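Local coordinates for protein thymidine kinase (Equid herpesvirus 4, PDB 1P73) that catalyses the transfer of the gamma-phosphate of ATP to thymidine, probably supplying dTMP for replication of the viral DNA, at residues P41-Y46 against T88-I93; F51-I56 against A81-R86; V163-V168 against V285-L290. All coordinates share one frame; numbering follows the deposited sequence.

Contact 1. Residues P41-Y46 against T88-I93. With 4TA (p1-(5'-adenosyl)p4-(5'-(2'-deoxy-thymidyl))tetraphosphate), chain N.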
# COMPACT_ATOMS: atom_id res chain seq x y z
N PRO B 41 15.77 8.78 -10.20
CA PRO B 41 16.36 7.45 -10.41
C PRO B 41 15.76 6.38 -9.52
O PRO B 41 14.96 6.69 -8.65
CB PRO B 41 17.83 7.66 -10.05
CG PRO B 41 17.81 8.77 -9.07
CD PRO B 41 16.68 9.67 -9.47
N GLU B 42 16.16 5.14 -9.76
CA GLU B 42 15.81 4.02 -8.90
C GLU B 42 16.33 4.23 -7.49
O GLU B 42 17.48 4.63 -7.29
CB GLU B 42 16.35 2.71 -9.48
CG GLU B 42 15.22 1.80 -9.98
CD GLU B 42 15.57 1.05 -11.26
OE1 GLU B 42 16.78 0.89 -11.54
OE2 GLU B 42 14.64 0.62 -11.98
N PRO B 43 15.47 3.96 -6.50
CA PRO B 43 15.79 4.22 -5.09
C PRO B 43 16.80 3.20 -4.55
O PRO B 43 16.48 2.41 -3.65
CB PRO B 43 14.44 4.09 -4.40
CG PRO B 43 13.65 3.18 -5.28
CD PRO B 43 14.12 3.38 -6.67
N MET B 44 18.02 3.23 -5.09
CA MET B 44 19.02 2.19 -4.84
C MET B 44 19.60 2.21 -3.41
O MET B 44 19.71 1.16 -2.78
CB MET B 44 20.12 2.23 -5.90
CG MET B 44 21.00 0.99 -5.95
SD MET B 44 20.22 -0.46 -6.71
CE MET B 44 20.36 -0.05 -8.52
N ALA B 45 19.96 3.39 -2.90
CA ALA B 45 20.41 3.52 -1.51
C ALA B 45 19.38 2.93 -0.54
O ALA B 45 19.71 2.15 0.34
CB ALA B 45 20.68 4.94 -1.17
N TYR B 46 18.12 3.30 -0.74
CA TYR B 46 17.03 2.79 0.08
C TYR B 46 17.07 1.26 0.21
O TYR B 46 16.79 0.71 1.28
CB TYR B 46 15.69 3.26 -0.47
CG TYR B 46 14.61 3.28 0.56
CD1 TYR B 46 14.31 4.45 1.26
CD2 TYR B 46 13.88 2.12 0.86
CE1 TYR B 46 13.32 4.46 2.23
CE2 TYR B 46 12.90 2.12 1.83
CZ TYR B 46 12.62 3.30 2.51
OH TYR B 46 11.64 3.30 3.47
N THR B 88 9.03 -2.11 -2.85
CA THR B 88 7.93 -1.19 -3.02
C THR B 88 8.04 0.09 -2.20
O THR B 88 7.71 1.17 -2.70
CB THR B 88 6.66 -1.91 -2.68
OG1 THR B 88 6.27 -2.69 -3.81
CG2 THR B 88 5.53 -0.94 -2.55
N THR B 89 8.49 -0.02 -0.95
CA THR B 89 8.42 1.12 -0.03
C THR B 89 8.87 2.49 -0.57
O THR B 89 8.07 3.42 -0.54
CB THR B 89 9.07 0.76 1.29
OG1 THR B 89 8.40 -0.41 1.78
CG2 THR B 89 8.81 1.84 2.36
N PRO B 90 10.09 2.62 -1.10
CA PRO B 90 10.56 3.93 -1.59
C PRO B 90 9.69 4.52 -2.72
O PRO B 90 9.59 5.76 -2.81
CB PRO B 90 11.95 3.62 -2.11
CG PRO B 90 11.94 2.17 -2.39
CD PRO B 90 11.10 1.57 -1.32
N TYR B 91 9.09 3.67 -3.56
CA TYR B 91 8.24 4.13 -4.66
C TYR B 91 6.97 4.72 -4.10
O TYR B 91 6.54 5.78 -4.54
CB TYR B 91 7.90 3.00 -5.64
CG TYR B 91 9.07 2.53 -6.45
CD1 TYR B 91 9.55 3.29 -7.53
CD2 TYR B 91 9.70 1.34 -6.16
CE1 TYR B 91 10.65 2.88 -8.28
CE2 TYR B 91 10.79 0.90 -6.92
CZ TYR B 91 11.26 1.69 -7.97
OH TYR B 91 12.34 1.24 -8.71
N LEU B 92 6.38 4.04 -3.13
CA LEU B 92 5.17 4.50 -2.47
C LEU B 92 5.37 5.86 -1.80
O LEU B 92 4.50 6.73 -1.84
CB LEU B 92 4.76 3.48 -1.41
CG LEU B 92 4.21 2.14 -1.91
CD1 LEU B 92 3.63 1.33 -0.76
CD2 LEU B 92 3.17 2.35 -3.05
N ILE B 93 6.52 6.01 -1.17
CA ILE B 93 6.90 7.27 -0.55
C ILE B 93 7.10 8.40 -1.57
O ILE B 93 6.62 9.51 -1.37
CB ILE B 93 8.12 7.06 0.35
CG1 ILE B 93 7.71 6.18 1.54
CG2 ILE B 93 8.70 8.40 0.82
CD1 ILE B 93 8.86 5.67 2.38
C5M 4TA N . 11.33 -3.03 -9.17
C5 4TA N . 11.88 -4.38 -8.84
C6 4TA N . 13.19 -4.71 -9.18
N1 4TA N . 13.68 -5.93 -8.88
C1B 4TA N . 15.07 -6.28 -9.22
C2B 4TA N . 15.29 -6.67 -10.67
C3B 4TA N . 16.73 -6.25 -10.95
O3B 4TA N . 17.62 -7.37 -10.95
C4B 4TA N . 17.11 -5.30 -9.82
C5B 4TA N . 17.51 -3.92 -10.35
O5' 4TA N . 16.56 -3.45 -11.31
PD 4TA N . 16.97 -2.28 -12.35
O2D 4TA N . 15.77 -1.93 -13.22
O1D 4TA N . 17.67 -1.23 -11.51
OCD 4TA N . 18.11 -2.99 -13.25
PC 4TA N . 18.93 -2.25 -14.44
O1C 4TA N . 19.51 -0.96 -13.91
O2C 4TA N . 19.87 -3.31 -14.98
OBC 4TA N . 17.80 -1.93 -15.57
PB 4TA N . 17.78 -0.69 -16.60
O2B 4TA N . 17.84 0.58 -15.81
O1B 4TA N . 16.73 -0.93 -17.65
OAB 4TA N . 19.14 -0.85 -17.41
PA 4TA N . 20.22 0.32 -17.67
O1A 4TA N . 19.60 1.66 -18.01
O2A 4TA N . 21.27 0.21 -16.58
OA 4TA N . 20.81 -0.30 -19.04
C5' 4TA N . 21.03 -1.72 -19.14
C4' 4TA N . 22.46 -2.08 -19.56
O1' 4TA N . 22.61 -1.93 -20.98
C1' 4TA N . 23.39 -0.78 -21.31
C2' 4TA N . 23.81 -0.14 -19.99
O2' 4TA N . 25.17 0.30 -20.00
C3' 4TA N . 23.52 -1.19 -18.93
O3' 4TA N . 24.65 -2.00 -18.64
N9A 4TA N . 22.55 0.16 -22.09
C8A 4TA N . 21.57 1.04 -21.76
N7A 4TA N . 21.09 1.70 -22.87
C5A 4TA N . 21.83 1.15 -23.91
C4A 4TA N . 22.69 0.24 -23.41
N3A 4TA N . 23.55 -0.46 -24.21
C2A 4TA N . 23.55 -0.23 -25.54
N1A 4TA N . 22.70 0.68 -26.07
C6A 4TA N . 21.83 1.38 -25.28
N6A 4TA N . 20.97 2.30 -25.79
O4' 4TA N . 15.98 -5.20 -8.95
C2 4TA N . 12.87 -6.89 -8.19
O2 4TA N . 13.33 -8.03 -7.91
N3 4TA N . 11.58 -6.60 -7.85
C4 4TA N . 11.05 -5.40 -8.14
O4 4TA N . 9.88 -5.14 -7.81

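Contact 2. Residues F51-I56 against A81-R86. With 4TA (p1-(5'-adenosyl)p4-(5'-(2'-deoxy-thymidyl))tetraphosphate), chain N; SO4 (sulfate ion), chain J.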
# COMPACT_ATOMS: atom_id res chain seq x y z
N PHE B 51 19.50 1.03 5.41
CA PHE B 51 19.10 0.15 6.51
C PHE B 51 20.08 -1.00 6.69
O PHE B 51 21.01 -1.15 5.90
CB PHE B 51 17.67 -0.35 6.29
CG PHE B 51 16.64 0.75 6.24
CD1 PHE B 51 16.32 1.48 7.38
CD2 PHE B 51 16.01 1.08 5.04
CE1 PHE B 51 15.38 2.51 7.34
CE2 PHE B 51 15.07 2.11 4.98
CZ PHE B 51 14.75 2.83 6.13
N GLU B 52 19.90 -1.80 7.73
CA GLU B 52 20.85 -2.87 8.04
C GLU B 52 20.82 -4.03 7.05
O GLU B 52 21.55 -5.01 7.22
CB GLU B 52 20.67 -3.39 9.48
N THR B 53 20.00 -3.93 6.00
CA THR B 53 19.89 -5.00 5.01
C THR B 53 19.89 -4.54 3.55
O THR B 53 19.40 -3.45 3.23
CB THR B 53 18.65 -5.90 5.29
OG1 THR B 53 18.55 -6.15 6.69
CG2 THR B 53 18.83 -7.30 4.68
N ASP B 54 20.44 -5.39 2.69
CA ASP B 54 20.42 -5.24 1.24
C ASP B 54 19.30 -6.11 0.70
O ASP B 54 19.42 -7.34 0.67
CB ASP B 54 21.77 -5.70 0.67
CG ASP B 54 21.98 -5.30 -0.79
OD1 ASP B 54 20.99 -5.00 -1.51
OD2 ASP B 54 23.11 -5.29 -1.33
N VAL B 55 18.20 -5.49 0.27
CA VAL B 55 17.06 -6.25 -0.26
C VAL B 55 17.38 -6.92 -1.60
O VAL B 55 16.72 -7.90 -1.97
CB VAL B 55 15.73 -5.42 -0.33
CG1 VAL B 55 15.77 -4.22 0.60
CG2 VAL B 55 15.39 -5.00 -1.76
N ILE B 56 18.38 -6.39 -2.31
CA ILE B 56 18.79 -6.95 -3.60
C ILE B 56 19.47 -8.30 -3.36
O ILE B 56 19.20 -9.28 -4.08
CB ILE B 56 19.69 -5.96 -4.39
CG1 ILE B 56 18.84 -5.14 -5.38
CG2 ILE B 56 20.83 -6.69 -5.13
CD1 ILE B 56 19.43 -3.78 -5.75
N ALA B 81 8.76 -12.95 -0.11
CA ALA B 81 7.62 -12.04 -0.18
C ALA B 81 7.88 -10.75 0.58
O ALA B 81 7.54 -9.67 0.09
CB ALA B 81 6.38 -12.73 0.35
N HIS B 82 8.50 -10.87 1.75
CA HIS B 82 8.81 -9.70 2.56
C HIS B 82 9.80 -8.74 1.86
O HIS B 82 9.62 -7.52 1.92
CB HIS B 82 9.29 -10.10 3.95
CG HIS B 82 9.61 -8.94 4.82
ND1 HIS B 82 8.63 -8.14 5.38
CD2 HIS B 82 10.80 -8.41 5.20
CE1 HIS B 82 9.20 -7.17 6.08
NE2 HIS B 82 10.52 -7.31 5.99
N TYR B 83 10.82 -9.30 1.21
CA TYR B 83 11.73 -8.51 0.37
C TYR B 83 11.04 -7.91 -0.85
O TYR B 83 11.21 -6.73 -1.13
CB TYR B 83 12.93 -9.33 -0.06
CG TYR B 83 13.81 -9.72 1.09
CD1 TYR B 83 14.33 -11.00 1.20
CD2 TYR B 83 14.13 -8.80 2.07
CE1 TYR B 83 15.15 -11.35 2.27
CE2 TYR B 83 14.94 -9.14 3.13
CZ TYR B 83 15.44 -10.41 3.23
OH TYR B 83 16.24 -10.71 4.30
N GLN B 84 10.27 -8.72 -1.57
CA GLN B 84 9.45 -8.17 -2.63
C GLN B 84 8.73 -6.92 -2.12
O GLN B 84 8.74 -5.89 -2.77
CB GLN B 84 8.46 -9.23 -3.17
CG GLN B 84 7.85 -8.96 -4.58
CD GLN B 84 8.87 -8.49 -5.65
OE1 GLN B 84 9.92 -9.11 -5.85
NE2 GLN B 84 8.53 -7.40 -6.33
N SER B 85 8.14 -7.02 -0.92
CA SER B 85 7.48 -5.88 -0.24
C SER B 85 8.36 -4.65 0.00
O SER B 85 7.86 -3.52 -0.00
CB SER B 85 6.91 -6.33 1.09
OG SER B 85 5.65 -6.92 0.88
N ARG B 86 9.65 -4.88 0.23
CA ARG B 86 10.57 -3.82 0.59
C ARG B 86 11.01 -3.04 -0.64
O ARG B 86 11.37 -1.88 -0.55
CB ARG B 86 11.79 -4.39 1.34
CG ARG B 86 11.68 -4.26 2.84
CD ARG B 86 12.98 -4.51 3.62
NE ARG B 86 12.72 -5.22 4.88
CZ ARG B 86 13.61 -5.47 5.83
NH1 ARG B 86 14.88 -5.07 5.72
NH2 ARG B 86 13.23 -6.11 6.92
C5M 4TA N . 11.33 -3.03 -9.17
C5 4TA N . 11.88 -4.38 -8.84
C6 4TA N . 13.19 -4.71 -9.18
N1 4TA N . 13.68 -5.93 -8.88
C1B 4TA N . 15.07 -6.28 -9.22
C2B 4TA N . 15.29 -6.67 -10.67
C3B 4TA N . 16.73 -6.25 -10.95
O3B 4TA N . 17.62 -7.37 -10.95
C4B 4TA N . 17.11 -5.30 -9.82
C5B 4TA N . 17.51 -3.92 -10.35
O5' 4TA N . 16.56 -3.45 -11.31
PD 4TA N . 16.97 -2.28 -12.35
O2D 4TA N . 15.77 -1.93 -13.22
O1D 4TA N . 17.67 -1.23 -11.51
OCD 4TA N . 18.11 -2.99 -13.25
PC 4TA N . 18.93 -2.25 -14.44
O1C 4TA N . 19.51 -0.96 -13.91
O2C 4TA N . 19.87 -3.31 -14.98
OBC 4TA N . 17.80 -1.93 -15.57
PB 4TA N . 17.78 -0.69 -16.60
O2B 4TA N . 17.84 0.58 -15.81
O1B 4TA N . 16.73 -0.93 -17.65
OAB 4TA N . 19.14 -0.85 -17.41
PA 4TA N . 20.22 0.32 -17.67
O1A 4TA N . 19.60 1.66 -18.01
O2A 4TA N . 21.27 0.21 -16.58
OA 4TA N . 20.81 -0.30 -19.04
C5' 4TA N . 21.03 -1.72 -19.14
C4' 4TA N . 22.46 -2.08 -19.56
O1' 4TA N . 22.61 -1.93 -20.98
C1' 4TA N . 23.39 -0.78 -21.31
C2' 4TA N . 23.81 -0.14 -19.99
O2' 4TA N . 25.17 0.30 -20.00
C3' 4TA N . 23.52 -1.19 -18.93
O3' 4TA N . 24.65 -2.00 -18.64
N9A 4TA N . 22.55 0.16 -22.09
C8A 4TA N . 21.57 1.04 -21.76
N7A 4TA N . 21.09 1.70 -22.87
C5A 4TA N . 21.83 1.15 -23.91
C4A 4TA N . 22.69 0.24 -23.41
N3A 4TA N . 23.55 -0.46 -24.21
C2A 4TA N . 23.55 -0.23 -25.54
N1A 4TA N . 22.70 0.68 -26.07
C6A 4TA N . 21.83 1.38 -25.28
N6A 4TA N . 20.97 2.30 -25.79
O4' 4TA N . 15.98 -5.20 -8.95
C2 4TA N . 12.87 -6.89 -8.19
O2 4TA N . 13.33 -8.03 -7.91
N3 4TA N . 11.58 -6.60 -7.85
C4 4TA N . 11.05 -5.40 -8.14
O4 4TA N . 9.88 -5.14 -7.81
S SO4 J . 16.49 -4.25 8.63
O1 SO4 J . 17.17 -5.28 9.41
O2 SO4 J . 17.04 -4.16 7.28
O3 SO4 J . 16.62 -2.94 9.28
O4 SO4 J . 15.08 -4.63 8.53

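Contact 3. Residues V163-V168 against V285-L290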
# COMPACT_ATOMS: atom_id res chain seq x y z
N VAL B 163 6.27 2.07 -21.55
CA VAL B 163 6.87 0.75 -21.36
C VAL B 163 7.95 0.58 -22.41
O VAL B 163 7.73 0.87 -23.59
CB VAL B 163 5.84 -0.40 -21.39
CG1 VAL B 163 6.53 -1.75 -21.42
CG2 VAL B 163 4.92 -0.35 -20.17
N THR B 164 9.14 0.19 -21.98
CA THR B 164 10.24 0.06 -22.91
C THR B 164 10.21 -1.34 -23.52
O THR B 164 9.96 -2.33 -22.82
CB THR B 164 11.56 0.34 -22.21
OG1 THR B 164 11.82 -0.68 -21.24
CG2 THR B 164 11.44 1.59 -21.37
N THR B 165 10.42 -1.40 -24.83
CA THR B 165 10.47 -2.66 -25.56
C THR B 165 11.81 -2.81 -26.26
O THR B 165 12.51 -1.82 -26.50
CB THR B 165 9.30 -2.78 -26.59
OG1 THR B 165 9.40 -1.73 -27.57
CG2 THR B 165 7.92 -2.58 -25.94
N LEU B 166 12.14 -4.05 -26.59
CA LEU B 166 13.40 -4.40 -27.23
C LEU B 166 13.29 -5.86 -27.61
O LEU B 166 12.66 -6.66 -26.89
CB LEU B 166 14.56 -4.18 -26.25
CG LEU B 166 16.03 -4.32 -26.68
CD1 LEU B 166 16.46 -3.29 -27.73
CD2 LEU B 166 16.93 -4.23 -25.45
N ASN B 167 13.86 -6.22 -28.75
CA ASN B 167 13.88 -7.61 -29.18
C ASN B 167 14.78 -8.41 -28.23
O ASN B 167 15.78 -7.87 -27.74
CB ASN B 167 14.34 -7.71 -30.64
CG ASN B 167 15.73 -7.13 -30.85
OD1 ASN B 167 16.72 -7.86 -30.83
ND2 ASN B 167 15.81 -5.81 -31.03
N VAL B 168 14.39 -9.65 -27.95
CA VAL B 168 15.06 -10.52 -26.96
C VAL B 168 16.56 -10.68 -27.16
O VAL B 168 17.32 -10.67 -26.19
CB VAL B 168 14.51 -11.97 -26.94
CG1 VAL B 168 14.33 -12.45 -25.50
CG2 VAL B 168 13.24 -12.11 -27.76
N VAL B 285 -0.93 5.25 -21.64
CA VAL B 285 0.11 4.25 -21.95
C VAL B 285 0.75 4.35 -23.34
O VAL B 285 0.07 4.65 -24.32
CB VAL B 285 -0.41 2.79 -21.74
CG1 VAL B 285 -1.37 2.37 -22.88
CG2 VAL B 285 0.74 1.80 -21.62
N PHE B 286 2.06 4.10 -23.41
CA PHE B 286 2.82 4.19 -24.65
C PHE B 286 3.92 3.13 -24.72
O PHE B 286 4.30 2.55 -23.70
CB PHE B 286 3.49 5.57 -24.77
CG PHE B 286 2.53 6.73 -24.79
CD1 PHE B 286 2.17 7.38 -23.60
CD2 PHE B 286 2.01 7.21 -25.99
CE1 PHE B 286 1.30 8.47 -23.62
CE2 PHE B 286 1.13 8.30 -26.02
CZ PHE B 286 0.78 8.94 -24.83
N SER B 287 4.42 2.88 -25.93
CA SER B 287 5.53 1.96 -26.19
C SER B 287 6.74 2.73 -26.72
O SER B 287 6.59 3.67 -27.51
CB SER B 287 5.15 0.92 -27.25
OG SER B 287 4.29 -0.08 -26.72
N ALA B 288 7.92 2.31 -26.30
CA ALA B 288 9.16 2.85 -26.84
C ALA B 288 10.20 1.76 -27.05
O ALA B 288 10.65 1.11 -26.10
CB ALA B 288 9.70 3.96 -25.93
N ASP B 289 10.57 1.57 -28.31
CA ASP B 289 11.63 0.65 -28.69
C ASP B 289 12.99 1.28 -28.42
O ASP B 289 13.28 2.37 -28.91
CB ASP B 289 11.49 0.30 -30.17
CG ASP B 289 12.63 -0.57 -30.67
OD1 ASP B 289 12.46 -1.82 -30.69
OD2 ASP B 289 13.73 -0.10 -31.05
N LEU B 290 13.83 0.58 -27.66
CA LEU B 290 15.15 1.08 -27.25
C LEU B 290 16.34 0.48 -28.01
O LEU B 290 17.45 0.38 -27.48
CB LEU B 290 15.32 0.95 -25.73
CG LEU B 290 14.34 1.73 -24.84
CD1 LEU B 290 14.91 1.87 -23.47
CD2 LEU B 290 14.01 3.11 -25.40

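Contact 1. Residues P41-Y46 against T88-I93
In this P-loop kinase the segment that carries E42, the predicted active-site proton acceptor, comes off strand 37-40 and packs against helix 73-99. Two prolines and two tyrosines carry the contact. P43 sets its ring over one face of the Y91 ring, a CH-pi contact with CG 4.1 Å from the ring centroid and offset toward the rim. P90 does the same on the other tyrosine: its CB lies 4.0 Å from the centroid of the Y46 ring. The two pyrrolidine rings meet between the tyrosines at about a right angle, P43 CB to P90 CB being 3.4 Å. With CG anti to the backbone N (chi1 -156°), the Y46 ring passes at a slant across P90, one face against its CB, and carries its hydroxyl to the methyl groups of T89 and I93; Y46 OH is 3.4 Å from T89 CG2.

E42 comes to the edge of Y91, E42 CG to Y91 OH 3.2 Å, its carboxylate nearly perpendicular to the ring. The carboxylate lies beside the phosphate next to the thymidine in the bound bisubstrate, the modelled approach being too close to define a bond; E42 OE2 has salt bridges with K20 of the P-loop and with R121. P43 is the centre of an inverse gamma turn, M44 N to E42 O 2.7 Å, which swings the chain from the glutamate into helix 44-48. Helix 73-99 is kinked at P90 and Y91.

Around this core, helix 315-332 places M332 on P43 and Y46, helix 124-137 touches Y91 through S126, and M146 of the second subunit packs on Y46.

Contact 2. Residues F51-I56 against A81-R86
Oxygen O2 of a bound sulfate is gripped from both segments, by T53 OG1 at 2.6 Å and by R86 NH1 at 2.8 Å. The second bond reaches O2 at the edge of the guanidinium, near its plane. O4 of the same ion takes weak bonds from NH1 and NH2 of R86, so the arginine faces two of the sulfate oxygens. The ion probably came from the crystallisation liquor; S141 of the second subunit also binds it.

H82, one helical turn before R86, helps fix the arginine's rotation. R86 NH2 donates to H82 NE2 at 3.1 Å, arriving in the imidazole plane, which is consistent with the ring proton sitting on ND1. Beside this polar end, T53 CB lies 3.9 Å from R86 NH1.

The fold element here is the N-terminus of helix 55-68 lying against helix 73-99. D54 is its N-cap: OD1 accepts from I56 N, met from above the carboxylate plane, while OD2 has a salt bridge with R48. Just past the cap, V55 is the apolar centre of the contact. Its CG1 touches the aliphatic part of R86, 4.1 Å from R86 CB, and V55 CB lies 4.4 Å from Y83 CD2. V55 also packs on W47 and on F87, a substrate-binding residue.

On the same helix as R86 and Y83, Q84 leaves on the side away from segment 51-56, and its amide reaches the thymine. A chi1 of -161° swings Q84 CG to the far side from its own N, and the bend at chi2 brings NE2 to the base, where it donates to O4 at 3.0 Å.

Contact 3. Residues V163-V168 against V285-L290
Parallel beta pairing joins V163-T165 to S287-D289, where strand 283-289 runs beside strand 159-165 in the central sheet of the P-loop fold. Four backbone hydrogen bonds hold them. V163 N donates to F286 O and V163 O accepts from A288 N. T165 repeats the pattern two residues on, its O accepting from L290 N and its N donating to A288 O at 2.8 Å. V163 and T165 thus each use both N and O across the pairing, as in a parallel bridge, and the T165 N bond is nearly straight at 172°. CA-H...O contacts fill in between, among them T164 CA to A288 O at 3.4 Å.

T165 adds to the grip on A288 O. Its OG1 sits between the backbone N and the carbonyl carbon (chi1 61°), where it makes a weak 3.4 Å bond to A288 O and also borders D289.

T164 and A288 share one face of the sheet, covered on the A288 side by helix 294-302. There T164 CB meets L290 CD1 at 3.9 Å, the two side chains crossing at a slant, and T164 OG1 bonds to D13 O on the neighbouring strand. On the opposite face, with V163, S287 has E239 as partner. Past the strand ends L166 lays CD1 against the backbone of L290, 3.8 Å from L290 C.

R174, an ATP-binding residue, donates through NH1 to L290 O. The bond from L290 N to T165 O probably helps hold L290 where its carbonyl can meet this arginine.

Contacts 1 and 2 are neighbours, their centres about 11 Å apart, and both rest on helix 73-99. Contact 2 is nested along the chain inside the loop that contact 1 closes; the two touch where M44 meets I56 and where the Y46 ring meets F51. Both touch the thymidine end of the site and the second subunit, so substrate pocket and dimer interface share one helix. Contact 3 comes later in the chain and stands on the other side of its centre, about 23 Å from contact 1 and about 28 Å from contact 2, centre to centre. Its strand 159-165 pairs with strand 5-13, which leads into the P-loop, near the ATP-binding residues I18 and R174.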